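Acyl-coenzyme A oxidase 3 (Yarrowia lipolytica, PDB 5YS9) oxidises acyl-CoA esters of various chain lengths to trans-2-enoyl-CoA, passing electrons through FAD to oxygen and yielding hydrogen peroxide in peroxisomal fatty acid beta-oxidation. Local coordinates at residues A[459-470]-A[550-558]; A[488-498]-A[512-523]. All blocks are in the same frame, centred on the assembly; numbering follows the deposited sequence.

Contact 1: residues A[459-470]-A[550-558]; sequences NVLCLSMGRGLI and RFQCAKIHT. With FAD (flavin-adenine dinucleotide), chain C.
Asn459 and Cys462 meet the Phe551 ring where helices 459-470 and 550-558 of the acyl-CoA oxidase C-terminal helical region cross almost perpendicularly, at 89°, with axes 7.3 Å apart. Asn459 also touches FAD, its CB lying near the ribose O2B. Val460 belongs to the cofactor side: its CG2 is 3.5 Å from N7A of the adenine. Cys462 sets CB 3.6 Å from Phe551 CE2, and its sulfur lies obliquely to that ring, which also stacks on Tyr350 of the second subunit. Leu463 divides its branches, CD1 against the adenine of FAD and CD2 at the edge of the Phe551 ring. Leu463 O accepts from Arg550 NH1 at 3.2 Å, from above the carbonyl plane; Arg467 N reaches the same oxygen from the opposite face. The bend of Arg550 at chi3 (-73°) turns its guanidinium back to helix 459-470. Gly466 permits the close crossing: its CA is 3.1 Å from Arg550 O, where a side chain would clash. With Leu463, Arg467 and Ile470 it forms the hole that takes Arg550 as a knob. Leu469 finishes the packing with CD2 over the centre of the His557 ring, 4.0 Å from the ring centroid and 3° off its normal.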
loop_
_atom_site.group_PDB
_atom_site.type_symbol
_atom_site.label_atom_id
_atom_site.label_comp_id
_atom_site.label_asym_id
_atom_site.label_seq_id
_atom_site.Cartn_x
_atom_site.Cartn_y
_atom_site.Cartn_z
ATOM N N ASN A 459 9.925 -7.636 9.270
ATOM C CA ASN A 459 10.293 -6.979 10.511
ATOM C C ASN A 459 11.107 -7.921 11.369
ATOM O O ASN A 459 12.095 -7.492 11.982
ATOM C CB ASN A 459 9.056 -6.440 11.283
ATOM C CG ASN A 459 8.497 -5.170 10.655
ATOM O OD1 ASN A 459 9.098 -4.110 10.780
ATOM N ND2 ASN A 459 7.386 -5.281 9.932
ATOM N N VAL A 460 10.726 -9.199 11.381
ATOM C CA VAL A 460 11.479 -10.186 12.132
ATOM C C VAL A 460 12.855 -10.403 11.507
ATOM O O VAL A 460 13.818 -10.527 12.240
ATOM C CB VAL A 460 10.713 -11.520 12.299
ATOM C CG1 VAL A 460 11.626 -12.623 12.835
ATOM C CG2 VAL A 460 9.537 -11.319 13.262
ATOM N N LEU A 461 12.956 -10.447 10.184
ATOM C CA LEU A 461 14.283 -10.548 9.540
ATOM C C LEU A 461 15.177 -9.336 9.858
ATOM O O LEU A 461 16.355 -9.510 10.159
ATOM C CB LEU A 461 14.176 -10.709 8.027
ATOM C CG LEU A 461 13.514 -11.983 7.517
ATOM C CD1 LEU A 461 13.309 -11.909 6.003
ATOM C CD2 LEU A 461 14.325 -13.224 7.865
ATOM N N CYS A 462 14.611 -8.127 9.811
ATOM C CA CYS A 462 15.379 -6.918 10.080
ATOM C C CYS A 462 15.915 -6.870 11.522
ATOM O O CYS A 462 17.058 -6.456 11.747
ATOM C CB CYS A 462 14.571 -5.644 9.758
ATOM S SG CYS A 462 14.287 -5.306 7.988
ATOM N N LEU A 463 15.106 -7.287 12.483
ATOM C CA LEU A 463 15.544 -7.326 13.885
ATOM C C LEU A 463 16.614 -8.400 14.157
ATOM O O LEU A 463 17.478 -8.175 14.985
ATOM C CB LEU A 463 14.370 -7.515 14.843
ATOM C CG LEU A 463 13.327 -6.397 14.862
ATOM C CD1 LEU A 463 12.161 -6.769 15.782
ATOM C CD2 LEU A 463 13.870 -5.033 15.266
ATOM N N SER A 464 16.547 -9.542 13.474
ATOM C CA SER A 464 17.568 -10.569 13.580
ATOM C C SER A 464 18.837 -10.118 12.970
ATOM O O SER A 464 19.895 -10.343 13.525
ATOM C CB SER A 464 17.190 -11.839 12.846
ATOM O OG SER A 464 16.004 -12.322 13.377
ATOM N N MET A 465 18.745 -9.540 11.784
ATOM C CA MET A 465 19.944 -9.139 11.135
ATOM C C MET A 465 20.591 -7.998 11.906
ATOM O O MET A 465 21.799 -7.980 11.983
ATOM C CB MET A 465 19.742 -8.865 9.645
ATOM C CG MET A 465 20.294 -7.541 9.159
ATOM S SD MET A 465 20.877 -7.602 7.500
ATOM C CE MET A 465 20.567 -5.905 7.103
ATOM N N GLY A 466 19.785 -7.097 12.483
ATOM C CA GLY A 466 20.254 -5.990 13.359
ATOM C C GLY A 466 20.990 -6.446 14.609
ATOM O O GLY A 466 22.018 -5.906 14.949
ATOM N N ARG A 467 20.443 -7.460 15.276
ATOM C CA ARG A 467 21.141 -8.223 16.310
ATOM C C ARG A 467 22.388 -8.888 15.734
ATOM O O ARG A 467 23.448 -8.813 16.345
ATOM C CB ARG A 467 20.215 -9.267 16.943
ATOM C CG ARG A 467 20.838 -10.189 18.001
ATOM C CD ARG A 467 19.900 -11.241 18.593
ATOM N NE ARG A 467 19.443 -12.169 17.551
ATOM C CZ ARG A 467 18.168 -12.543 17.307
ATOM N NH1 ARG A 467 17.144 -12.099 18.059
ATOM N NH2 ARG A 467 17.904 -13.390 16.301
ATOM N N GLY A 468 22.283 -9.516 14.570
ATOM C CA GLY A 468 23.424 -10.138 13.944
ATOM C C GLY A 468 24.607 -9.203 13.645
ATOM O O GLY A 468 25.765 -9.636 13.653
ATOM N N LEU A 469 24.330 -7.929 13.358
ATOM C CA LEU A 469 25.391 -6.986 13.050
ATOM C C LEU A 469 26.125 -6.526 14.318
ATOM O O LEU A 469 27.301 -6.241 14.280
ATOM C CB LEU A 469 24.827 -5.761 12.366
ATOM C CG LEU A 469 24.279 -5.953 10.964
ATOM C CD1 LEU A 469 23.422 -4.729 10.589
ATOM C CD2 LEU A 469 25.413 -6.222 9.975
ATOM N N ILE A 470 25.385 -6.391 15.412
ATOM C CA ILE A 470 25.941 -6.043 16.676
ATOM C C ILE A 470 26.870 -7.173 17.194
ATOM O O ILE A 470 27.982 -6.901 17.690
ATOM C CB ILE A 470 24.823 -5.717 17.659
ATOM C CG1 ILE A 470 24.176 -4.397 17.256
ATOM C CG2 ILE A 470 25.376 -5.646 19.081
ATOM C CD1 ILE A 470 22.950 -4.081 18.091
ATOM N N ARG A 550 18.597 -1.835 16.528
ATOM C CA ARG A 550 18.803 -3.022 15.663
ATOM C C ARG A 550 18.151 -2.920 14.286
ATOM O O ARG A 550 18.758 -3.288 13.277
ATOM C CB ARG A 550 18.269 -4.283 16.323
ATOM C CG ARG A 550 19.185 -4.863 17.369
ATOM C CD ARG A 550 18.604 -6.178 17.846
ATOM N NE ARG A 550 17.422 -6.009 18.702
ATOM C CZ ARG A 550 16.374 -6.845 18.731
ATOM N NH1 ARG A 550 16.288 -7.883 17.906
ATOM N NH2 ARG A 550 15.360 -6.600 19.554
ATOM N N PHE A 551 16.899 -2.443 14.269
ATOM C CA PHE A 551 16.179 -2.155 13.047
ATOM C C PHE A 551 16.893 -1.119 12.180
ATOM O O PHE A 551 17.059 -1.334 10.968
ATOM C CB PHE A 551 14.717 -1.681 13.309
ATOM C CG PHE A 551 13.895 -1.610 12.044
ATOM C CD1 PHE A 551 13.888 -0.476 11.273
ATOM C CD2 PHE A 551 13.231 -2.728 11.579
ATOM C CE1 PHE A 551 13.196 -0.423 10.084
ATOM C CE2 PHE A 551 12.529 -2.690 10.379
ATOM C CZ PHE A 551 12.520 -1.534 9.633
ATOM N N GLN A 552 17.288 0.000 12.791
ATOM C CA GLN A 552 18.051 1.056 12.085
ATOM C C GLN A 552 19.372 0.507 11.466
ATOM O O GLN A 552 19.679 0.751 10.277
ATOM C CB GLN A 552 18.334 2.247 13.021
ATOM C CG GLN A 552 17.191 3.211 13.244
ATOM C CD GLN A 552 16.967 4.112 12.037
ATOM O OE1 GLN A 552 15.892 4.073 11.416
ATOM N NE2 GLN A 552 17.988 4.920 11.685
ATOM N N CYS A 553 20.131 -0.247 12.252
ATOM C CA CYS A 553 21.313 -0.908 11.725
ATOM C C CYS A 553 20.999 -1.769 10.522
ATOM O O CYS A 553 21.690 -1.681 9.510
ATOM C CB CYS A 553 21.994 -1.733 12.799
ATOM S SG CYS A 553 22.768 -0.730 14.104
ATOM N N ALA A 554 19.949 -2.581 10.601
ATOM C CA ALA A 554 19.541 -3.413 9.446
ATOM C C ALA A 554 19.256 -2.529 8.232
ATOM O O ALA A 554 19.641 -2.832 7.096
ATOM C CB ALA A 554 18.307 -4.245 9.787
ATOM N N LYS A 555 18.582 -1.419 8.499
ATOM C CA LYS A 555 18.169 -0.509 7.447
ATOM C C LYS A 555 19.354 0.194 6.815
ATOM O O LYS A 555 19.439 0.264 5.599
ATOM C CB LYS A 555 17.194 0.518 7.985
ATOM C CG LYS A 555 16.492 1.340 6.916
ATOM C CD LYS A 555 16.177 2.763 7.357
ATOM C CE LYS A 555 14.703 2.995 7.546
ATOM N NZ LYS A 555 14.483 4.442 7.807
ATOM N N ILE A 556 20.266 0.720 7.620
ATOM C CA ILE A 556 21.358 1.501 7.059
ATOM C C ILE A 556 22.343 0.596 6.339
ATOM O O ILE A 556 22.815 0.916 5.255
ATOM C CB ILE A 556 22.032 2.424 8.094
ATOM C CG1 ILE A 556 21.033 3.457 8.594
ATOM C CG2 ILE A 556 23.178 3.191 7.455
ATOM C CD1 ILE A 556 21.194 3.823 10.060
ATOM N N HIS A 557 22.615 -0.549 6.915
ATOM C CA HIS A 557 23.509 -1.495 6.271
ATOM C C HIS A 557 22.985 -2.002 4.903
ATOM O O HIS A 557 23.757 -2.141 3.951
ATOM C CB HIS A 557 23.769 -2.648 7.251
ATOM C CG HIS A 557 24.453 -3.834 6.650
ATOM N ND1 HIS A 557 25.810 -3.879 6.437
ATOM C CD2 HIS A 557 23.962 -5.040 6.267
ATOM C CE1 HIS A 557 26.122 -5.065 5.936
ATOM N NE2 HIS A 557 25.021 -5.794 5.843
ATOM N N THR A 558 21.685 -2.300 4.829
ATOM C CA THR A 558 21.062 -2.734 3.596
ATOM C C THR A 558 21.120 -1.610 2.541
ATOM O O THR A 558 21.416 -1.837 1.362
ATOM C CB THR A 558 19.621 -3.212 3.874
ATOM O OG1 THR A 558 19.655 -4.247 4.876
ATOM C CG2 THR A 558 18.958 -3.786 2.588
HETATM P PA FAD C . 3.991 -14.119 13.256
HETATM O O1A FAD C . 3.176 -14.499 14.431
HETATM O O2A FAD C . 5.344 -14.688 13.065
HETATM O O5B FAD C . 4.176 -12.552 13.353
HETATM C C5B FAD C . 3.041 -11.703 13.374
HETATM C C4B FAD C . 3.450 -10.257 13.568
HETATM O O4B FAD C . 4.150 -10.122 14.799
HETATM C C3B FAD C . 4.393 -9.819 12.479
HETATM O O3B FAD C . 4.099 -8.487 12.109
HETATM C C2B FAD C . 5.743 -9.808 13.126
HETATM O O2B FAD C . 6.488 -8.715 12.627
HETATM C C1B FAD C . 5.460 -9.630 14.595
HETATM N N9A FAD C . 6.486 -10.391 15.334
HETATM C C8A FAD C . 6.615 -11.721 15.402
HETATM N N7A FAD C . 7.684 -12.056 16.142
HETATM C C5A FAD C . 8.258 -10.929 16.556
HETATM C C6A FAD C . 9.425 -10.566 17.372
HETATM N N6A FAD C . 10.216 -11.507 17.914
HETATM N N1A FAD C . 9.673 -9.261 17.555
HETATM C C2A FAD C . 8.897 -8.313 17.022
HETATM N N3A FAD C . 7.829 -8.570 16.274
HETATM C C4A FAD C . 7.467 -9.832 16.016
HETATM N N1 FAD C . 3.296 -21.376 5.239
HETATM C C2 FAD C . 3.608 -22.625 4.862
HETATM O O2 FAD C . 4.244 -23.341 5.631
HETATM N N3 FAD C . 3.272 -23.136 3.688
HETATM C C4 FAD C . 2.597 -22.442 2.800
HETATM O O4 FAD C . 2.295 -22.948 1.727
HETATM C C4X FAD C . 2.210 -21.070 3.126
HETATM N N5 FAD C . 1.522 -20.328 2.269
HETATM C C5X FAD C . 1.172 -19.083 2.600
HETATM C C6 FAD C . 0.453 -18.356 1.685
HETATM C C7 FAD C . 0.067 -17.078 1.976
HETATM C C7M FAD C . -0.707 -16.312 0.945
HETATM C C8 FAD C . 0.431 -16.484 3.280
HETATM C C8M FAD C . 0.028 -15.082 3.619
HETATM C C9 FAD C . 1.162 -17.208 4.199
HETATM C C9A FAD C . 1.546 -18.494 3.907
HETATM N N10 FAD C . 2.287 -19.254 4.820
HETATM C C10 FAD C . 2.610 -20.559 4.442
HETATM C "C1'" FAD C . 2.655 -18.738 6.137
HETATM C "C2'" FAD C . 3.780 -17.719 6.177
HETATM O "O2'" FAD C . 4.996 -18.401 5.920
HETATM C "C3'" FAD C . 3.800 -17.080 7.565
HETATM O "O3'" FAD C . 2.606 -16.327 7.672
HETATM C "C4'" FAD C . 4.956 -16.143 7.918
HETATM O "O4'" FAD C . 6.229 -16.723 7.671
HETATM C "C5'" FAD C . 4.948 -15.828 9.395
HETATM O "O5'" FAD C . 3.789 -15.096 9.721
HETATM P P FAD C . 2.901 -15.447 10.982
HETATM O O1P FAD C . 1.496 -15.452 10.523
HETATM O O2P FAD C . 3.482 -16.634 11.654
HETATM O O3P FAD C . 3.114 -14.185 11.917
#

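Contact 2: residues A[488-498]-A[512-523]; sequences YLANKGLEQAT and EAWEKVANGAIQ
The connection between helices 458-477 and 507-534 folds back here on the second helix, and residues 488-498 lie against its side. Tyr488, Leu489 and Leu494 carry the apolar packing, while Lys516 ties down the backbone. The Tyr488 ring lies alongside the helix, with CE1 3.5 Å from Ala518 CB and the Asn519 backbone N at its edge. Tyr488 OH, whose polar partner is His557 ND1, passes Ile522 CD1 at 3.3 Å. Leu489 adds CD1 against the same Ile522 methyl. An Asx turn follows, in which Asn491 OD1 accepts from Gly493 N. Leu494 then points toward helix 512-523, its CD1 3.6 Å from Glu515 O and its CD2 beside Glu512 CG. Lys516 runs out extended and bends only at chi4 (82°), bringing its ammonium to carbonyls of residues 494-497. NZ bonds Leu494 O at 2.8 Å and, in the carbonyl plane on a lone pair, Ala497 O at 2.7 Å; a third bond, to Glu495 O, is weak. A methionine here would probably leave these carbonyls without their shared donor and let this part of the loop shift. Glu512, whose OE2 forms a salt bridge with Arg502, brings OE1 to 3.3 Å from Ala497 CB. This is an interhelical loop packed on the helix that follows it, its backbone carbonyls gathered on one lysine ammonium, in the helical C-terminal part of an acyl-CoA oxidase.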
loop_
_atom_site.group_PDB
_atom_site.type_symbol
_atom_site.label_atom_id
_atom_site.label_comp_id
_atom_site.label_asym_id
_atom_site.label_seq_id
_atom_site.Cartn_x
_atom_site.Cartn_y
_atom_site.Cartn_z
ATOM N N TYR A 488 33.708 -3.055 6.218
ATOM C CA TYR A 488 33.761 -1.609 6.527
ATOM C C TYR A 488 33.733 -1.295 8.064
ATOM O O TYR A 488 34.106 -0.203 8.499
ATOM C CB TYR A 488 32.630 -0.853 5.742
ATOM C CG TYR A 488 31.253 -1.145 6.266
ATOM C CD1 TYR A 488 30.737 -0.414 7.329
ATOM C CD2 TYR A 488 30.470 -2.202 5.732
ATOM C CE1 TYR A 488 29.493 -0.705 7.872
ATOM C CE2 TYR A 488 29.204 -2.501 6.260
ATOM C CZ TYR A 488 28.716 -1.749 7.337
ATOM O OH TYR A 488 27.476 -2.010 7.882
ATOM N N LEU A 489 33.256 -2.243 8.872
ATOM C CA LEU A 489 33.299 -2.160 10.356
ATOM C C LEU A 489 34.737 -2.148 10.963
ATOM O O LEU A 489 34.920 -1.759 12.134
ATOM C CB LEU A 489 32.497 -3.322 10.954
ATOM C CG LEU A 489 31.092 -3.122 11.531
ATOM C CD1 LEU A 489 30.315 -1.988 10.878
ATOM C CD2 LEU A 489 30.316 -4.427 11.471
ATOM N N ALA A 490 35.712 -2.619 10.165
ATOM C CA ALA A 490 37.145 -2.605 10.477
ATOM C C ALA A 490 37.836 -1.339 10.006
ATOM O O ALA A 490 38.962 -1.075 10.392
ATOM C CB ALA A 490 37.816 -3.807 9.827
ATOM N N ASN A 491 37.168 -0.557 9.172
ATOM C CA ASN A 491 37.758 0.635 8.616
ATOM C C ASN A 491 37.666 1.858 9.553
ATOM O O ASN A 491 36.629 2.540 9.642
ATOM C CB ASN A 491 37.091 0.926 7.276
ATOM C CG ASN A 491 37.840 1.948 6.462
ATOM O OD1 ASN A 491 38.752 2.626 6.960
ATOM N ND2 ASN A 491 37.457 2.067 5.204
ATOM N N LYS A 492 38.795 2.167 10.181
ATOM C CA LYS A 492 38.868 3.172 11.248
ATOM C C LYS A 492 39.163 4.584 10.709
ATOM O O LYS A 492 39.147 5.558 11.465
ATOM C CB LYS A 492 39.921 2.787 12.285
ATOM C CG LYS A 492 40.067 1.301 12.625
ATOM C CD LYS A 492 38.771 0.578 12.939
ATOM C CE LYS A 492 37.993 1.179 14.086
ATOM N NZ LYS A 492 36.866 0.243 14.377
ATOM N N GLY A 493 39.408 4.695 9.405
ATOM C CA GLY A 493 39.398 5.990 8.722
ATOM C C GLY A 493 38.052 6.678 8.792
ATOM O O GLY A 493 37.984 7.887 8.641
ATOM N N LEU A 494 36.990 5.896 9.014
ATOM C CA LEU A 494 35.594 6.377 9.086
ATOM C C LEU A 494 35.269 7.152 10.344
ATOM O O LEU A 494 34.315 7.917 10.339
ATOM C CB LEU A 494 34.596 5.198 8.990
ATOM C CG LEU A 494 34.588 4.327 7.713
ATOM C CD1 LEU A 494 33.629 3.134 7.793
ATOM C CD2 LEU A 494 34.291 5.188 6.496
ATOM N N GLU A 495 36.022 6.932 11.424
ATOM C CA GLU A 495 35.814 7.681 12.670
ATOM C C GLU A 495 35.911 9.190 12.399
ATOM O O GLU A 495 35.038 9.939 12.783
ATOM C CB GLU A 495 36.809 7.258 13.774
ATOM C CG GLU A 495 36.675 5.796 14.203
ATOM C CD GLU A 495 37.729 5.294 15.208
ATOM O OE1 GLU A 495 38.897 5.735 15.226
ATOM O OE2 GLU A 495 37.378 4.401 15.981
ATOM N N GLN A 496 36.961 9.598 11.699
ATOM C CA GLN A 496 37.274 11.008 11.444
ATOM C C GLN A 496 36.636 11.506 10.131
ATOM O O GLN A 496 36.442 12.703 9.975
ATOM C CB GLN A 496 38.808 11.237 11.335
ATOM C CG GLN A 496 39.718 10.514 12.342
ATOM C CD GLN A 496 39.757 11.170 13.714
ATOM O OE1 GLN A 496 39.206 10.650 14.692
ATOM N NE2 GLN A 496 40.423 12.310 13.792
ATOM N N ALA A 497 36.356 10.601 9.188
ATOM C CA ALA A 497 35.909 10.969 7.822
ATOM C C ALA A 497 34.772 12.012 7.754
ATOM O O ALA A 497 33.793 11.958 8.530
ATOM C CB ALA A 497 35.525 9.719 7.033
ATOM N N THR A 498 34.930 12.957 6.844
ATOM C CA THR A 498 33.950 13.996 6.577
ATOM C C THR A 498 34.022 14.303 5.103
ATOM O O THR A 498 34.894 13.808 4.414
ATOM C CB THR A 498 34.185 15.287 7.376
ATOM O OG1 THR A 498 35.554 15.673 7.280
ATOM C CG2 THR A 498 33.826 15.091 8.820
ATOM N N GLU A 512 31.761 6.048 0.657
ATOM C CA GLU A 512 32.371 6.259 1.958
ATOM C C GLU A 512 31.326 6.818 2.934
ATOM O O GLU A 512 31.255 6.414 4.093
ATOM C CB GLU A 512 33.582 7.186 1.825
ATOM C CG GLU A 512 34.491 7.237 3.047
ATOM C CD GLU A 512 35.308 8.515 3.069
ATOM O OE1 GLU A 512 35.003 9.448 3.833
ATOM O OE2 GLU A 512 36.244 8.620 2.268
ATOM N N ALA A 513 30.495 7.715 2.434
ATOM C CA ALA A 513 29.465 8.329 3.263
ATOM C C ALA A 513 28.408 7.314 3.791
ATOM O O ALA A 513 27.944 7.451 4.906
ATOM C CB ALA A 513 28.797 9.463 2.491
ATOM N N TRP A 514 28.051 6.310 2.983
ATOM C CA TRP A 514 27.182 5.199 3.440
ATOM C C TRP A 514 27.901 4.225 4.392
ATOM O O TRP A 514 27.270 3.650 5.306
ATOM C CB TRP A 514 26.525 4.454 2.244
ATOM C CG TRP A 514 25.385 5.224 1.750
ATOM C CD1 TRP A 514 25.328 5.987 0.618
ATOM C CD2 TRP A 514 24.137 5.406 2.429
ATOM N NE1 TRP A 514 24.103 6.630 0.553
ATOM C CE2 TRP A 514 23.356 6.290 1.646
ATOM C CE3 TRP A 514 23.601 4.911 3.636
ATOM C CZ2 TRP A 514 22.052 6.677 2.016
ATOM C CZ3 TRP A 514 22.306 5.274 3.997
ATOM C CH2 TRP A 514 21.546 6.170 3.192
ATOM N N GLU A 515 29.201 4.026 4.168
ATOM C CA GLU A 515 30.032 3.273 5.110
ATOM C C GLU A 515 30.117 4.003 6.435
ATOM O O GLU A 515 30.017 3.364 7.502
ATOM C CB GLU A 515 31.426 2.958 4.523
ATOM C CG GLU A 515 31.379 2.004 3.323
ATOM C CD GLU A 515 32.759 1.631 2.774
ATOM O OE1 GLU A 515 33.781 2.250 3.166
ATOM O OE2 GLU A 515 32.844 0.695 1.946
ATOM N N LYS A 516 30.227 5.332 6.401
ATOM C CA LYS A 516 30.291 6.044 7.648
ATOM C C LYS A 516 29.030 5.871 8.497
ATOM O O LYS A 516 29.105 5.545 9.652
ATOM C CB LYS A 516 30.549 7.547 7.474
ATOM C CG LYS A 516 31.179 8.112 8.756
ATOM C CD LYS A 516 30.917 9.570 9.006
ATOM C CE LYS A 516 31.427 10.007 10.374
ATOM N NZ LYS A 516 32.881 10.312 10.405
ATOM N N VAL A 517 27.877 6.160 7.931
ATOM C CA VAL A 517 26.646 6.161 8.715
ATOM C C VAL A 517 26.250 4.727 9.175
ATOM O O VAL A 517 25.735 4.577 10.265
ATOM C CB VAL A 517 25.488 6.915 7.986
ATOM C CG1 VAL A 517 25.902 8.367 7.721
ATOM C CG2 VAL A 517 25.075 6.222 6.685
ATOM N N ALA A 518 26.527 3.701 8.359
ATOM C CA ALA A 518 26.328 2.301 8.752
ATOM C C ALA A 518 27.207 1.937 9.918
ATOM O O ALA A 518 26.723 1.471 10.950
ATOM C CB ALA A 518 26.630 1.362 7.589
ATOM N N ASN A 519 28.504 2.188 9.759
ATOM C CA ASN A 519 29.459 1.937 10.833
ATOM C C ASN A 519 29.120 2.712 12.111
ATOM O O ASN A 519 29.112 2.156 13.215
ATOM C CB ASN A 519 30.868 2.233 10.356
ATOM C CG ASN A 519 31.880 2.067 11.460
ATOM O OD1 ASN A 519 32.320 3.067 11.996
ATOM N ND2 ASN A 519 32.177 0.818 11.875
ATOM N N GLY A 520 28.767 3.978 11.957
ATOM C CA GLY A 520 28.402 4.816 13.086
ATOM C C GLY A 520 27.310 4.196 13.887
ATOM O O GLY A 520 27.456 3.968 15.066
ATOM N N ALA A 521 26.225 3.868 13.221
ATOM C CA ALA A 521 25.064 3.356 13.899
ATOM C C ALA A 521 25.377 2.026 14.593
ATOM O O ALA A 521 24.987 1.821 15.742
ATOM C CB ALA A 521 23.931 3.193 12.900
ATOM N N ILE A 522 26.103 1.149 13.907
ATOM C CA ILE A 522 26.451 -0.173 14.462
ATOM C C ILE A 522 27.455 -0.115 15.632
ATOM O O ILE A 522 27.279 -0.811 16.644
ATOM C CB ILE A 522 27.014 -1.104 13.363
ATOM C CG1 ILE A 522 25.918 -1.409 12.357
ATOM C CG2 ILE A 522 27.595 -2.409 13.960
ATOM C CD1 ILE A 522 26.406 -1.991 11.053
ATOM N N GLN A 523 28.515 0.681 15.495
ATOM C CA GLN A 523 29.464 0.843 16.620
ATOM C C GLN A 523 28.766 1.424 17.868
ATOM O O GLN A 523 29.013 0.939 18.988
ATOM C CB GLN A 523 30.676 1.703 16.247
ATOM C CG GLN A 523 31.538 1.216 15.062
ATOM C CD GLN A 523 32.329 -0.049 15.307
ATOM O OE1 GLN A 523 32.440 -0.504 16.431
ATOM N NE2 GLN A 523 32.889 -0.622 14.240
#

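Overall arrangement
Contacts 1 and 2 lie on the same side of the chain's centre, with their own centres about 17 Å apart. Contact 1 joins helix 458-477 to helix 547-573. Contact 2 comes between these helices in the chain: the loop 488-498 leads into helix 507-534 and packs on it. The two sites touch directly. His557 ND1 of contact 1 lies 2.9 Å from Tyr488 OH of contact 2, a probable hydrogen bond, and Cys553 SG packs at 3.7 Å on Ile522 CG1. Contact 1 is buried and reaches FAD and the second subunit, while contact 2 is only partly buried. Helix 547-573 thus meets helix 458-477, Tyr488 and helix 507-534, joining the loop of contact 2 to the FAD-side helix.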